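Putative immunoglobulin-blocking virulence protein (Mycoplasma mycoides subsp. capri, PDB 7ADK) probably binds host immunoglobulins at the mycoplasma surface and acts together with a partner lipoprotein. Local coordinates at residues Leu662-Thr667 against Pro675-Ser680. Numbering follows the deposited sequence.
Sequences LQHLST and PKIHFS
H664 and P675 meet where the loop leading into the last strand of a five-stranded parallel sheet folds back on the start of that strand. Segment 662-667 lies within this loop. Seven residues separate T667 from P675, and the strand starts at K676. The H664 side chain makes the main link. Its CG is anti to the backbone N (chi1 -170°), and this carries the imidazole away from the loop backbone to the strand. H664 NE2 gives a weak hydrogen bond to K676 O, 2.9 Å long. That oxygen lies at the ring edge, in the ring plane. The bond is weak, because the N-H...O angle is bent to 127°. On the other nitrogen, ND1 has a weak hydrogen bond to the I638 backbone oxygen. Two carbonyls thus help fix the rotation of this buried ring, and they might stabilise its protonated form.

Strand 676-679 is one of the two outermost strands of the sheet within this chain, next to strand 640-643. K676 and H678 pair with L641 through their backbones. Parallel strands in sequential order, joined by long connections, recall a leucine-rich-repeat arrangement. H664 also touches L641, so its ring packs against both neighbouring strands.

P675 points toward the loop, and its ring fills the bend beside H664. The two side chains approach obliquely. P675 CB is 3.6 Å from H664 CE1. P675 CG lies 4.1 Å from L665 CA. The backbone then turns at S666, which has a positive phi of 62°. S666 N is 3.7 Å from P675 CB, and the two CB atoms of S666 and P675 are 4.1 Å apart. Further along the strand, I677 CG1 comes obliquely to H664 NE2 at 3.6 Å. Y710 is touched by the P675 side chain and shares a backbone hydrogen bond with I677.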
ATOM      1  N   LEU A 662     -19.825 -29.075   6.130  1.00 75.98           N
ATOM      2  CA  LEU A 662     -18.532 -29.343   6.776  1.00 75.98           C
ATOM      3  C   LEU A 662     -17.335 -29.206   5.823  1.00 75.98           C
ATOM      4  O   LEU A 662     -16.190 -29.431   6.214  1.00 75.98           O
ATOM      5  CB  LEU A 662     -18.549 -30.762   7.385  1.00 75.98           C
ATOM      6  CG  LEU A 662     -19.665 -31.082   8.396  1.00 75.98           C
ATOM      7  CD1 LEU A 662     -19.686 -32.565   8.689  1.00 75.98           C
ATOM      8  CD2 LEU A 662     -19.493 -30.330   9.694  1.00 75.98           C
ATOM      9  N   GLN A 663     -17.605 -28.904   4.556  1.00 70.84           N
ATOM     10  CA  GLN A 663     -16.665 -28.832   3.436  1.00 70.84           C
ATOM     11  C   GLN A 663     -15.890 -27.511   3.394  1.00 70.84           C
ATOM     12  O   GLN A 663     -14.794 -27.445   2.847  1.00 70.84           O
ATOM     13  CB  GLN A 663     -17.493 -29.082   2.173  1.00 70.84           C
ATOM     14  CG  GLN A 663     -17.831 -30.579   2.116  1.00 70.84           C
ATOM     15  CD  GLN A 663     -19.051 -30.941   1.288  1.00 70.84           C
ATOM     16  OE1 GLN A 663     -19.974 -31.572   1.775  1.00 70.84           O
ATOM     17  NE2 GLN A 663     -19.155 -30.502   0.063  1.00 70.84           N
ATOM     18  N   HIS A 664     -16.408 -26.476   4.046  1.00 64.44           N
ATOM     19  CA  HIS A 664     -15.719 -25.223   4.307  1.00 64.44           C
ATOM     20  C   HIS A 664     -15.298 -25.186   5.786  1.00 64.44           C
ATOM     21  O   HIS A 664     -16.068 -24.771   6.648  1.00 64.44           O
ATOM     22  CB  HIS A 664     -16.652 -24.088   3.895  1.00 64.44           C
ATOM     23  CG  HIS A 664     -16.006 -22.745   3.880  1.00 64.44           C
ATOM     24  ND1 HIS A 664     -14.676 -22.508   4.175  1.00 64.44           N
ATOM     25  CD2 HIS A 664     -16.586 -21.598   3.443  1.00 64.44           C
ATOM     26  CE1 HIS A 664     -14.470 -21.226   3.868  1.00 64.44           C
ATOM     27  NE2 HIS A 664     -15.599 -20.648   3.466  1.00 64.44           N
ATOM     28  N   LEU A 665     -14.126 -25.744   6.104  1.00 69.11           N
ATOM     29  CA  LEU A 665     -13.630 -25.948   7.476  1.00 69.11           C
ATOM     30  C   LEU A 665     -12.103 -25.798   7.594  1.00 69.11           C
ATOM     31  O   LEU A 665     -11.464 -26.445   8.414  1.00 69.11           O
ATOM     32  CB  LEU A 665     -14.147 -27.278   8.053  1.00 69.11           C
ATOM     33  CG  LEU A 665     -14.110 -27.351   9.596  1.00 69.11           C
ATOM     34  CD1 LEU A 665     -15.388 -26.801  10.192  1.00 69.11           C
ATOM     35  CD2 LEU A 665     -13.942 -28.786  10.080  1.00 69.11           C
ATOM     36  N   SER A 666     -11.501 -24.921   6.797  1.00 73.69           N
ATOM     37  CA  SER A 666     -10.052 -24.675   6.813  1.00 73.69           C
ATOM     38  C   SER A 666      -9.266 -25.946   6.438  1.00 73.69           C
ATOM     39  O   SER A 666      -9.818 -26.820   5.776  1.00 73.69           O
ATOM     40  CB  SER A 666      -9.648 -24.018   8.142  1.00 73.69           C
ATOM     41  OG  SER A 666      -8.371 -23.458   8.037  1.00 73.69           O
ATOM     42  N   THR A 667      -7.992 -26.109   6.822  1.00 84.81           N
ATOM     43  CA  THR A 667      -7.346 -27.441   6.725  1.00 84.81           C
ATOM     44  C   THR A 667      -7.915 -28.432   7.760  1.00 84.81           C
ATOM     45  O   THR A 667      -8.069 -29.615   7.451  1.00 84.81           O
ATOM     46  CB  THR A 667      -5.807 -27.355   6.791  1.00 84.81           C
ATOM     47  OG1 THR A 667      -5.235 -28.592   6.433  1.00 84.81           O
ATOM     48  CG2 THR A 667      -5.227 -27.016   8.163  1.00 84.81           C
ATOM     49  N   PRO A 675     -11.917 -20.406   8.930  1.00 66.64           N
ATOM     50  CA  PRO A 675     -11.930 -20.141   7.496  1.00 66.64           C
ATOM     51  C   PRO A 675     -12.719 -18.867   7.138  1.00 66.64           C
ATOM     52  O   PRO A 675     -13.378 -18.282   7.991  1.00 66.64           O
ATOM     53  CB  PRO A 675     -12.522 -21.408   6.901  1.00 66.64           C
ATOM     54  CG  PRO A 675     -13.493 -21.864   7.956  1.00 66.64           C
ATOM     55  CD  PRO A 675     -12.780 -21.531   9.247  1.00 66.64           C
ATOM     56  N   LYS A 676     -12.663 -18.415   5.883  1.00 62.63           N
ATOM     57  CA  LYS A 676     -13.211 -17.124   5.428  1.00 62.63           C
ATOM     58  C   LYS A 676     -14.306 -17.250   4.375  1.00 62.63           C
ATOM     59  O   LYS A 676     -14.256 -18.099   3.492  1.00 62.63           O
ATOM     60  CB  LYS A 676     -12.099 -16.200   4.918  1.00 62.63           C
ATOM     61  CG  LYS A 676     -11.237 -15.657   6.048  1.00 62.63           C
ATOM     62  CD  LYS A 676     -10.261 -14.586   5.564  1.00 62.63           C
ATOM     63  CE  LYS A 676      -9.431 -14.063   6.733  1.00 62.63           C
ATOM     64  NZ  LYS A 676      -8.524 -12.980   6.335  1.00 62.63           N
ATOM     65  N   ILE A 677     -15.288 -16.359   4.440  1.00 59.68           N
ATOM     66  CA  ILE A 677     -16.206 -16.051   3.350  1.00 59.68           C
ATOM     67  C   ILE A 677     -15.984 -14.590   2.966  1.00 59.68           C
ATOM     68  O   ILE A 677     -15.781 -13.744   3.830  1.00 59.68           O
ATOM     69  CB  ILE A 677     -17.674 -16.382   3.694  1.00 59.68           C
ATOM     70  CG1 ILE A 677     -17.874 -17.883   3.952  1.00 59.68           C
ATOM     71  CG2 ILE A 677     -18.611 -15.931   2.566  1.00 59.68           C
ATOM     72  CD1 ILE A 677     -19.209 -18.236   4.577  1.00 59.68           C
ATOM     73  N   HIS A 678     -16.024 -14.306   1.674  1.00 58.61           N
ATOM     74  CA  HIS A 678     -15.874 -12.979   1.071  1.00 58.61           C
ATOM     75  C   HIS A 678     -16.983 -12.704   0.058  1.00 58.61           C
ATOM     76  O   HIS A 678     -17.535 -13.631  -0.522  1.00 58.61           O
ATOM     77  CB  HIS A 678     -14.535 -12.871   0.347  1.00 58.61           C
ATOM     78  CG  HIS A 678     -13.321 -12.767   1.211  1.00 58.61           C
ATOM     79  ND1 HIS A 678     -12.840 -11.599   1.803  1.00 58.61           N
ATOM     80  CD2 HIS A 678     -12.429 -13.763   1.413  1.00 58.61           C
ATOM     81  CE1 HIS A 678     -11.663 -11.927   2.351  1.00 58.61           C
ATOM     82  NE2 HIS A 678     -11.400 -13.221   2.134  1.00 58.61           N
ATOM     83  N   PHE A 679     -17.246 -11.439  -0.241  1.00 59.37           N
ATOM     84  CA  PHE A 679     -18.179 -11.022  -1.289  1.00 59.37           C
ATOM     85  C   PHE A 679     -17.551  -9.996  -2.229  1.00 59.37           C
ATOM     86  O   PHE A 679     -16.781  -9.149  -1.787  1.00 59.37           O
ATOM     87  CB  PHE A 679     -19.463 -10.485  -0.661  1.00 59.37           C
ATOM     88  CG  PHE A 679     -20.266 -11.491   0.125  1.00 59.37           C
ATOM     89  CD1 PHE A 679     -20.986 -12.475  -0.557  1.00 59.37           C
ATOM     90  CD2 PHE A 679     -20.291 -11.465   1.527  1.00 59.37           C
ATOM     91  CE1 PHE A 679     -21.712 -13.435   0.153  1.00 59.37           C
ATOM     92  CE2 PHE A 679     -21.012 -12.431   2.241  1.00 59.37           C
ATOM     93  CZ  PHE A 679     -21.722 -13.421   1.553  1.00 59.37           C
ATOM     94  N   SER A 680     -17.909 -10.012  -3.509  1.00 62.17           N
ATOM     95  CA  SER A 680     -17.320  -9.127  -4.530  1.00 62.17           C
ATOM     96  C   SER A 680     -17.464  -7.613  -4.285  1.00 62.17           C
ATOM     97  O   SER A 680     -16.668  -6.830  -4.791  1.00 62.17           O
ATOM     98  CB  SER A 680     -17.920  -9.462  -5.893  1.00 62.17           C
ATOM     99  OG  SER A 680     -17.744 -10.817  -6.197  1.00 62.17           O
TER